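PDB 6EOA: phosphopantothenoylcysteine decarboxylase from Cryptococcus neoformans, which binds flavin mononucleotide and probably catalyses the decarboxylation of phosphopantothenoylcysteine, a step of coenzyme A biosynthesis. Local coordinates for residues Ala145-Gly150 with Ser158-Leu163; Arg187-Val192 with Tyr198-Pro203; Pro168-Pro173 with Glu230-Met235. One frame throughout, in Å; residues are numbered along the deposited sequence.

Interaction 1. Residues Ala145-Gly150 with Ser158-Leu163; sequences AKIAGG and SLLRAL. With FMN (flavin mononucleotide), chain B.
Leu-160 and Arg-161 of helix 155-162 meet Ile-147 and Gly-150 at the C-terminal end of helix 141-149, one through methyl packing and the other through a polar grip. Ahead of them in the same helix, Ser-158 lies at the ribityl chain of an FMN held mainly by the second subunit: its OG bonds to Cys-152 O and lies 3.3 Å from FMN O3'. Leu-160 then reaches across with its CD1 branch, which rests 3.7 Å from Ile-147 CD1; the two side chains cross obliquely, with Ile-136 of strand 133-139 touching both. In Arg-161 the chain leaves with CG anti to the backbone N (chi1 -169°) and bends twice further out, bringing NE to Gly-150 O at 3.2 Å. This bond is nearly straight, 165° at the hydrogen, and the oxygen lies close to the guanidinium plane. NH1 is taken by Thr-185 OG1 of the second subunit, so one arginine joins a helix end to a neighbouring chain. Gly-150, at positive phi, sends its N back to Ile-147 O and more weakly to Lys-146 O. This is a Schellman motif closing a helix, beside an FMN site built between subunits, as in other oligomeric flavin-containing cysteine decarboxylases.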
loop_
_atom_site.group_PDB
_atom_site.type_symbol
_atom_site.label_atom_id
_atom_site.label_comp_id
_atom_site.label_asym_id
_atom_site.label_seq_id
_atom_site.Cartn_x
_atom_site.Cartn_y
_atom_site.Cartn_z
ATOM N N ALA A 145 -6.059 -7.330 -5.099
ATOM C CA ALA A 145 -6.623 -6.100 -4.552
ATOM C C ALA A 145 -5.877 -4.868 -5.065
ATOM O O ALA A 145 -6.495 -3.860 -5.407
ATOM C CB ALA A 145 -6.598 -6.140 -3.026
ATOM N N LYS A 146 -4.550 -4.948 -5.122
ATOM C CA LYS A 146 -3.746 -3.829 -5.618
ATOM C C LYS A 146 -4.023 -3.548 -7.091
ATOM O O LYS A 146 -4.133 -2.390 -7.499
ATOM C CB LYS A 146 -2.256 -4.096 -5.421
ATOM C CG LYS A 146 -1.782 -4.024 -3.975
ATOM C CD LYS A 146 -0.322 -3.624 -3.935
ATOM C CE LYS A 146 0.472 -4.440 -2.931
ATOM N NZ LYS A 146 0.237 -4.027 -1.519
ATOM N N ILE A 147 -4.126 -4.611 -7.885
ATOM C CA ILE A 147 -4.430 -4.485 -9.308
ATOM C C ILE A 147 -5.799 -3.842 -9.508
ATOM O O ILE A 147 -5.946 -2.902 -10.295
ATOM C CB ILE A 147 -4.399 -5.853 -10.021
ATOM C CG1 ILE A 147 -2.971 -6.398 -10.067
ATOM C CG2 ILE A 147 -4.959 -5.734 -11.434
ATOM C CD1 ILE A 147 -2.880 -7.851 -10.487
ATOM N N ALA A 148 -6.793 -4.352 -8.787
ATOM C CA ALA A 148 -8.151 -3.827 -8.865
ATOM C C ALA A 148 -8.200 -2.384 -8.381
ATOM O O ALA A 148 -9.017 -1.593 -8.847
ATOM C CB ALA A 148 -9.102 -4.690 -8.054
ATOM N N GLY A 149 -7.318 -2.046 -7.448
ATOM C CA GLY A 149 -7.263 -0.701 -6.906
ATOM C C GLY A 149 -6.440 0.267 -7.737
ATOM O O GLY A 149 -6.511 1.477 -7.534
ATOM N N GLY A 150 -5.655 -0.259 -8.674
ATOM C CA GLY A 150 -4.849 0.580 -9.544
ATOM C C GLY A 150 -3.561 1.038 -8.890
ATOM O O GLY A 150 -2.853 1.897 -9.415
ATOM N N SER A 158 3.558 -1.759 -11.462
ATOM C CA SER A 158 3.896 -0.728 -12.438
ATOM C C SER A 158 3.863 -1.310 -13.849
ATOM O O SER A 158 3.400 -0.661 -14.790
ATOM C CB SER A 158 5.271 -0.120 -12.146
ATOM O OG SER A 158 5.198 0.807 -11.077
ATOM N N LEU A 159 4.351 -2.540 -13.986
ATOM C CA LEU A 159 4.337 -3.232 -15.272
ATOM C C LEU A 159 2.911 -3.442 -15.774
ATOM O O LEU A 159 2.595 -3.121 -16.921
ATOM C CB LEU A 159 5.058 -4.578 -15.168
ATOM C CG LEU A 159 4.888 -5.523 -16.360
ATOM C CD1 LEU A 159 5.319 -4.851 -17.659
ATOM C CD2 LEU A 159 5.658 -6.818 -16.142
ATOM N N LEU A 160 2.056 -3.981 -14.910
ATOM C CA LEU A 160 0.661 -4.230 -15.269
ATOM C C LEU A 160 -0.076 -2.937 -15.608
ATOM O O LEU A 160 -0.852 -2.889 -16.561
ATOM C CB LEU A 160 -0.054 -4.964 -14.133
ATOM C CG LEU A 160 0.299 -6.447 -13.995
ATOM C CD1 LEU A 160 -0.036 -6.960 -12.605
ATOM C CD2 LEU A 160 -0.423 -7.262 -15.052
ATOM N N ARG A 161 0.181 -1.889 -14.829
ATOM C CA ARG A 161 -0.468 -0.597 -15.036
ATOM C C ARG A 161 -0.027 0.045 -16.347
ATOM O O ARG A 161 -0.786 0.784 -16.968
ATOM C CB ARG A 161 -0.164 0.344 -13.868
ATOM C CG ARG A 161 -0.995 1.621 -13.850
ATOM C CD ARG A 161 -2.453 1.336 -13.496
ATOM N NE ARG A 161 -2.986 2.312 -12.546
ATOM C CZ ARG A 161 -3.383 3.535 -12.879
ATOM N NH1 ARG A 161 -3.304 3.933 -14.141
ATOM N NH2 ARG A 161 -3.855 4.360 -11.953
ATOM N N ALA A 162 1.200 -0.249 -16.768
ATOM C CA ALA A 162 1.777 0.383 -17.951
ATOM C C ALA A 162 1.478 -0.372 -19.241
ATOM O O ALA A 162 1.751 0.135 -20.326
ATOM C CB ALA A 162 3.281 0.534 -17.783
ATOM N N LEU A 163 0.920 -1.574 -19.128
ATOM C CA LEU A 163 0.652 -2.402 -20.304
ATOM C C LEU A 163 -0.239 -1.717 -21.335
ATOM O O LEU A 163 -1.046 -0.852 -21.000
ATOM C CB LEU A 163 0.003 -3.724 -19.896
ATOM C CG LEU A 163 0.894 -4.793 -19.276
ATOM C CD1 LEU A 163 0.084 -6.048 -19.051
ATOM C CD2 LEU A 163 2.092 -5.080 -20.162
HETATM N N1 FMN B . 4.991 6.535 -12.413
HETATM C C2 FMN B . 4.180 7.528 -12.926
HETATM O O2 FMN B . 2.982 7.547 -12.638
HETATM N N3 FMN B . 4.714 8.491 -13.767
HETATM C C4 FMN B . 6.057 8.467 -14.095
HETATM O O4 FMN B . 6.521 9.329 -14.840
HETATM C C4A FMN B . 6.878 7.466 -13.576
HETATM N N5 FMN B . 8.223 7.427 -13.893
HETATM C C5A FMN B . 9.030 6.434 -13.369
HETATM C C6 FMN B . 10.387 6.394 -13.682
HETATM C C7 FMN B . 11.200 5.396 -13.155
HETATM C C7M FMN B . 12.662 5.355 -13.498
HETATM C C8 FMN B . 10.652 4.434 -12.311
HETATM C C8M FMN B . 11.507 3.345 -11.732
HETATM C C9 FMN B . 9.299 4.473 -11.998
HETATM C C9A FMN B . 8.486 5.470 -12.525
HETATM N N10 FMN B . 7.139 5.509 -12.208
HETATM C C10 FMN B . 6.334 6.500 -12.731
HETATM C "C1'" FMN B . 6.548 4.472 -11.300
HETATM C "C2'" FMN B . 6.489 5.003 -9.871
HETATM O "O2'" FMN B . 7.702 5.639 -9.518
HETATM C "C3'" FMN B . 6.200 3.868 -8.899
HETATM O "O3'" FMN B . 4.883 3.422 -9.132
HETATM C "C4'" FMN B . 6.349 4.344 -7.458
HETATM O "O4'" FMN B . 6.383 3.241 -6.579
HETATM C "C5'" FMN B . 5.194 5.265 -7.090
HETATM O "O5'" FMN B . 5.463 5.884 -5.854
HETATM P P FMN B . 4.694 7.246 -5.449
HETATM O O1P FMN B . 3.274 6.901 -5.060
HETATM O O2P FMN B . 4.666 8.235 -6.594
HETATM O O3P FMN B . 5.419 7.860 -4.282
#

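Interaction 2. Residues Arg187-Val192 with Tyr198-Pro203; sequences RHLAVV and YLVSGP
Val-192 and Tyr-198 form the close end of this contact, and Leu-189 and Val-200 the slacker one. Together they lay helix 183-195 against strand 199-200 in a beta-alpha-beta crossover, in which the helix links strand 169-173 to its parallel neighbour at the edge of the sheet. At the tight end the chain is turning from the helix toward the strand. Tyr-198 N donates to Val-192 O at 3.1 Å. Val-192 places CG1 beside its own carbonyl carbon (chi1 157°), and the same tyrosine therefore receives both the oxygen and the methyl: CG1 lies 3.5 Å from Tyr-198 CB and 3.6 Å from Tyr-198 CD2. The two side chains cross at about a right angle. This end is buried, since the tyrosine also packs on Ile-147 of helix 141-149 and on Val-169 and Val-171 of the adjacent strand 169-173. Toward Val-200, which is partly exposed, the fit relaxes, although Leu-189 stays buried. Leu-189 also rests on Tyr-180 of helix 177-180, as Pro-203 does, and Val-200 on Pro-173. Farther from the strand, Arg-187 is exposed to solvent and forms a salt bridge with Asp-195 of the third subunit. Between helix and strand at the looser end a single methyl pair makes the touch, Leu-189 CD2 against Val-200 CG1 at 4.2 Å.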
loop_
_atom_site.group_PDB
_atom_site.type_symbol
_atom_site.label_atom_id
_atom_site.label_comp_id
_atom_site.label_asym_id
_atom_site.label_seq_id
_atom_site.Cartn_x
_atom_site.Cartn_y
_atom_site.Cartn_z
ATOM N N ARG A 187 -15.505 -9.161 -6.117
ATOM C CA ARG A 187 -15.590 -7.789 -6.605
ATOM C C ARG A 187 -14.303 -7.372 -7.328
ATOM O O ARG A 187 -14.344 -6.584 -8.273
ATOM C CB ARG A 187 -15.883 -6.828 -5.452
ATOM C CG ARG A 187 -15.953 -5.363 -5.862
ATOM C CD ARG A 187 -16.292 -4.462 -4.682
ATOM N NE ARG A 187 -17.648 -4.691 -4.189
ATOM C CZ ARG A 187 -18.146 -4.152 -3.079
ATOM N NH1 ARG A 187 -17.399 -3.347 -2.331
ATOM N NH2 ARG A 187 -19.392 -4.421 -2.714
ATOM N N HIS A 188 -13.165 -7.904 -6.887
ATOM C CA HIS A 188 -11.883 -7.595 -7.522
ATOM C C HIS A 188 -11.683 -8.415 -8.791
ATOM O O HIS A 188 -11.132 -7.917 -9.777
ATOM C CB HIS A 188 -10.722 -7.836 -6.556
ATOM C CG HIS A 188 -10.709 -6.907 -5.383
ATOM N ND1 HIS A 188 -9.896 -7.100 -4.286
ATOM C CD2 HIS A 188 -11.418 -5.779 -5.130
ATOM C CE1 HIS A 188 -10.102 -6.132 -3.411
ATOM N NE2 HIS A 188 -11.018 -5.316 -3.900
ATOM N N LEU A 189 -12.122 -9.671 -8.762
ATOM C CA LEU A 189 -12.099 -10.506 -9.956
ATOM C C LEU A 189 -12.969 -9.871 -11.030
ATOM O O LEU A 189 -12.645 -9.927 -12.211
ATOM C CB LEU A 189 -12.583 -11.929 -9.655
ATOM C CG LEU A 189 -11.703 -12.826 -8.780
ATOM C CD1 LEU A 189 -12.406 -14.159 -8.523
ATOM C CD2 LEU A 189 -10.335 -13.049 -9.417
ATOM N N ALA A 190 -14.070 -9.261 -10.605
ATOM C CA ALA A 190 -14.984 -8.586 -11.521
ATOM C C ALA A 190 -14.320 -7.379 -12.177
ATOM O O ALA A 190 -14.376 -7.221 -13.396
ATOM C CB ALA A 190 -16.250 -8.161 -10.789
ATOM N N VAL A 191 -13.699 -6.531 -11.361
ATOM C CA VAL A 191 -12.965 -5.372 -11.859
ATOM C C VAL A 191 -11.845 -5.804 -12.804
ATOM O O VAL A 191 -11.706 -5.287 -13.910
ATOM C CB VAL A 191 -12.368 -4.544 -10.701
ATOM C CG1 VAL A 191 -11.361 -3.531 -11.227
ATOM C CG2 VAL A 191 -13.470 -3.853 -9.919
ATOM N N VAL A 192 -11.057 -6.773 -12.363
ATOM C CA VAL A 192 -9.940 -7.280 -13.146
ATOM C C VAL A 192 -10.394 -7.878 -14.491
ATOM O O VAL A 192 -9.713 -7.733 -15.513
ATOM C CB VAL A 192 -9.158 -8.321 -12.310
ATOM C CG1 VAL A 192 -8.385 -9.274 -13.184
ATOM C CG2 VAL A 192 -8.233 -7.609 -11.330
ATOM N N TYR A 198 -8.521 -8.761 -18.185
ATOM C CA TYR A 198 -7.617 -9.839 -17.795
ATOM C C TYR A 198 -8.346 -11.181 -17.835
ATOM O O TYR A 198 -9.539 -11.258 -17.542
ATOM C CB TYR A 198 -7.039 -9.616 -16.391
ATOM C CG TYR A 198 -6.115 -8.423 -16.221
ATOM C CD1 TYR A 198 -5.928 -7.498 -17.243
ATOM C CD2 TYR A 198 -5.423 -8.230 -15.028
ATOM C CE1 TYR A 198 -5.085 -6.411 -17.078
ATOM C CE2 TYR A 198 -4.576 -7.148 -14.855
ATOM C CZ TYR A 198 -4.411 -6.242 -15.883
ATOM O OH TYR A 198 -3.569 -5.166 -15.721
ATOM N N LEU A 199 -7.623 -12.236 -18.194
ATOM C CA LEU A 199 -8.177 -13.584 -18.169
ATOM C C LEU A 199 -7.880 -14.248 -16.834
ATOM O O LEU A 199 -6.746 -14.212 -16.353
ATOM C CB LEU A 199 -7.612 -14.423 -19.312
ATOM C CG LEU A 199 -8.054 -14.038 -20.718
ATOM C CD1 LEU A 199 -7.408 -14.968 -21.724
ATOM C CD2 LEU A 199 -9.570 -14.080 -20.840
ATOM N N VAL A 200 -8.897 -14.854 -16.233
ATOM C CA VAL A 200 -8.723 -15.481 -14.932
ATOM C C VAL A 200 -8.741 -16.993 -15.037
ATOM O O VAL A 200 -9.783 -17.596 -15.285
ATOM C CB VAL A 200 -9.815 -15.046 -13.932
ATOM C CG1 VAL A 200 -9.577 -15.691 -12.570
ATOM C CG2 VAL A 200 -9.851 -13.538 -13.809
ATOM N N SER A 201 -7.576 -17.606 -14.862
ATOM C CA SER A 201 -7.524 -19.045 -14.650
ATOM C C SER A 201 -7.869 -19.291 -13.190
ATOM O O SER A 201 -6.983 -19.516 -12.361
ATOM C CB SER A 201 -6.149 -19.613 -14.999
ATOM O OG SER A 201 -6.123 -21.016 -14.825
ATOM N N GLY A 202 -9.166 -19.210 -12.888
ATOM C CA GLY A 202 -9.670 -19.284 -11.528
ATOM C C GLY A 202 -9.123 -20.485 -10.794
ATOM O O GLY A 202 -8.762 -21.483 -11.424
ATOM N N PRO A 203 -9.053 -20.397 -9.459
ATOM C CA PRO A 203 -8.426 -21.452 -8.658
ATOM C C PRO A 203 -9.186 -22.768 -8.754
ATOM O O PRO A 203 -10.338 -22.781 -9.190
ATOM C CB PRO A 203 -8.487 -20.890 -7.236
ATOM C CG PRO A 203 -9.678 -19.999 -7.249
ATOM C CD PRO A 203 -9.699 -19.376 -8.617
#

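Interaction 3. Residues Pro168-Pro173 with Glu230-Met235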
loop_
_atom_site.group_PDB
_atom_site.type_symbol
_atom_site.label_atom_id
_atom_site.label_comp_id
_atom_site.label_asym_id
_atom_site.label_seq_id
_atom_site.Cartn_x
_atom_site.Cartn_y
_atom_site.Cartn_z
ATOM N N PRO A 168 -2.104 -9.472 -23.679
ATOM C CA PRO A 168 -3.045 -10.207 -22.825
ATOM C C PRO A 168 -2.470 -10.518 -21.439
ATOM O O PRO A 168 -1.253 -10.606 -21.270
ATOM C CB PRO A 168 -3.298 -11.496 -23.612
ATOM C CG PRO A 168 -2.089 -11.662 -24.473
ATOM C CD PRO A 168 -1.658 -10.274 -24.832
ATOM N N VAL A 169 -3.351 -10.678 -20.458
ATOM C CA VAL A 169 -2.938 -10.975 -19.093
ATOM C C VAL A 169 -3.707 -12.164 -18.541
ATOM O O VAL A 169 -4.935 -12.201 -18.611
ATOM C CB VAL A 169 -3.149 -9.770 -18.152
ATOM C CG1 VAL A 169 -2.824 -10.153 -16.712
ATOM C CG2 VAL A 169 -2.306 -8.591 -18.598
ATOM N N ILE A 170 -2.981 -13.133 -17.995
ATOM C CA ILE A 170 -3.606 -14.269 -17.335
ATOM C C ILE A 170 -3.349 -14.218 -15.836
ATOM O O ILE A 170 -2.203 -14.228 -15.393
ATOM C CB ILE A 170 -3.092 -15.604 -17.886
ATOM C CG1 ILE A 170 -3.370 -15.700 -19.389
ATOM C CG2 ILE A 170 -3.739 -16.759 -17.145
ATOM C CD1 ILE A 170 -2.769 -16.924 -20.040
ATOM N N VAL A 171 -4.426 -14.166 -15.060
ATOM C CA VAL A 171 -4.324 -14.113 -13.610
ATOM C C VAL A 171 -4.729 -15.444 -12.981
ATOM O O VAL A 171 -5.815 -15.956 -13.235
ATOM C CB VAL A 171 -5.198 -12.992 -13.034
ATOM C CG1 VAL A 171 -4.919 -12.819 -11.555
ATOM C CG2 VAL A 171 -4.933 -11.698 -13.774
ATOM N N CYS A 172 -3.846 -16.002 -12.162
ATOM C CA CYS A 172 -4.120 -17.265 -11.492
ATOM C C CYS A 172 -4.177 -17.068 -9.989
ATOM O O CYS A 172 -3.163 -17.189 -9.305
ATOM C CB CYS A 172 -3.060 -18.305 -11.849
ATOM S SG CYS A 172 -2.689 -18.395 -13.620
ATOM N N PRO A 173 -5.374 -16.757 -9.469
ATOM C CA PRO A 173 -5.536 -16.542 -8.028
ATOM C C PRO A 173 -5.115 -17.778 -7.243
ATOM O O PRO A 173 -5.365 -18.904 -7.673
ATOM C CB PRO A 173 -7.036 -16.268 -7.874
ATOM C CG PRO A 173 -7.484 -15.812 -9.232
ATOM C CD PRO A 173 -6.642 -16.586 -10.200
ATOM N N GLU A 230 1.284 -22.260 -23.681
ATOM C CA GLU A 230 1.637 -22.801 -24.992
ATOM C C GLU A 230 0.485 -22.658 -25.984
ATOM O O GLU A 230 0.704 -22.566 -27.192
ATOM C CB GLU A 230 2.052 -24.268 -24.872
ATOM C CG GLU A 230 3.540 -24.503 -25.085
ATOM C CD GLU A 230 4.136 -25.439 -24.052
ATOM O OE1 GLU A 230 3.364 -26.162 -23.388
ATOM O OE2 GLU A 230 5.378 -25.449 -23.901
ATOM N N GLY A 231 -0.740 -22.630 -25.464
ATOM C CA GLY A 231 -1.916 -22.400 -26.285
ATOM C C GLY A 231 -1.949 -20.988 -26.840
ATOM O O GLY A 231 -2.473 -20.748 -27.930
ATOM N N PHE A 232 -1.384 -20.049 -26.085
ATOM C CA PHE A 232 -1.278 -18.664 -26.530
ATOM C C PHE A 232 -0.119 -18.491 -27.499
ATOM O O PHE A 232 -0.194 -17.694 -28.435
ATOM C CB PHE A 232 -1.106 -17.722 -25.339
ATOM C CG PHE A 232 -2.399 -17.199 -24.797
ATOM C CD1 PHE A 232 -2.932 -16.013 -25.272
ATOM C CD2 PHE A 232 -3.089 -17.896 -23.820
ATOM C CE1 PHE A 232 -4.127 -15.527 -24.781
ATOM C CE2 PHE A 232 -4.284 -17.415 -23.323
ATOM C CZ PHE A 232 -4.803 -16.229 -23.803
ATOM N N ALA A 233 0.958 -19.234 -27.260
ATOM C CA ALA A 233 2.098 -19.242 -28.168
ATOM C C ALA A 233 1.649 -19.709 -29.545
ATOM O O ALA A 233 2.049 -19.143 -30.559
ATOM C CB ALA A 233 3.207 -20.133 -27.631
ATOM N N THR A 234 0.804 -20.738 -29.565
ATOM C CA THR A 234 0.237 -21.265 -30.801
ATOM C C THR A 234 -0.573 -20.201 -31.539
ATOM O O THR A 234 -0.375 -19.980 -32.734
ATOM C CB THR A 234 -0.662 -22.488 -30.527
ATOM O OG1 THR A 234 0.124 -23.544 -29.958
ATOM C CG2 THR A 234 -1.302 -22.983 -31.813
ATOM N N MET A 235 -1.484 -19.551 -30.818
ATOM C CA MET A 235 -2.260 -18.433 -31.351
ATOM C C MET A 235 -1.370 -17.385 -32.002
ATOM O O MET A 235 -1.655 -16.896 -33.094
ATOM C CB MET A 235 -3.072 -17.767 -30.239
ATOM C CG MET A 235 -4.495 -18.263 -30.083
ATOM S SD MET A 235 -5.421 -17.159 -29.000
ATOM C CE MET A 235 -5.347 -15.630 -29.935
#
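Pro-168 and Ile-170 both touch the ring of Phe-232, the one residue through which this part of helix 222-237 reaches strand 169-173. Pro-168, just before the strand, makes the lighter touch, its CB lying 4.3 Å from Phe-232 CE1 at the partly exposed end. Val-169 points to the other side of the sheet, where it packs on Leu-163. With Ile-170 the strand faces the helix again. CG1 stands anti to the carbonyl carbon (chi1 -59°) and the chain then runs extended, which carries CD1 out to the ring at 3.6 Å from Phe-232 CE2 and 3.9 Å from Phe-232 CD2. The two side chains approach from opposite directions, and the isoleucine methyl settles along the CD2-CE2 side of the ring. Phe-35 of strand 35-41 and Leu-199 of strand 199-200 also pack on Phe-232, which thus spans several strands. Within the helix, Glu-230 O accepts from both Thr-234 N and Thr-234 OG1, the latter at 3.0 Å, from opposite faces of its plane. A helix near the end of the modelled chain, laid over a parallel sheet opposite the helices of the other face, is the three-layer alpha/beta/alpha sandwich of a Rossmann-like flavoprotein.

How the interactions relate
From the N terminus, interaction 1 comes first and closes a short connection, with seven residues between its segments, joining two successive helices. Strand 169-173 then opens interaction 3, completed only 56 residues later by helix 222-237. Interaction 2 opens and closes wholly within that span; no two contacts cross. Interaction 1 joins two helices on one face of the sheet, interaction 2 ties a third helix of that face to the edge strand, and interaction 3 brings a helix to the other face. Ile-147 CG2 lies 3.8 Å from Val-192 CG2, Leu-160 CD2 4.1 Å from Val-169 CG1, and Leu-199 N and O probably bond to Val-169 O and Val-171 N, pairing the strands of interactions 2 and 3.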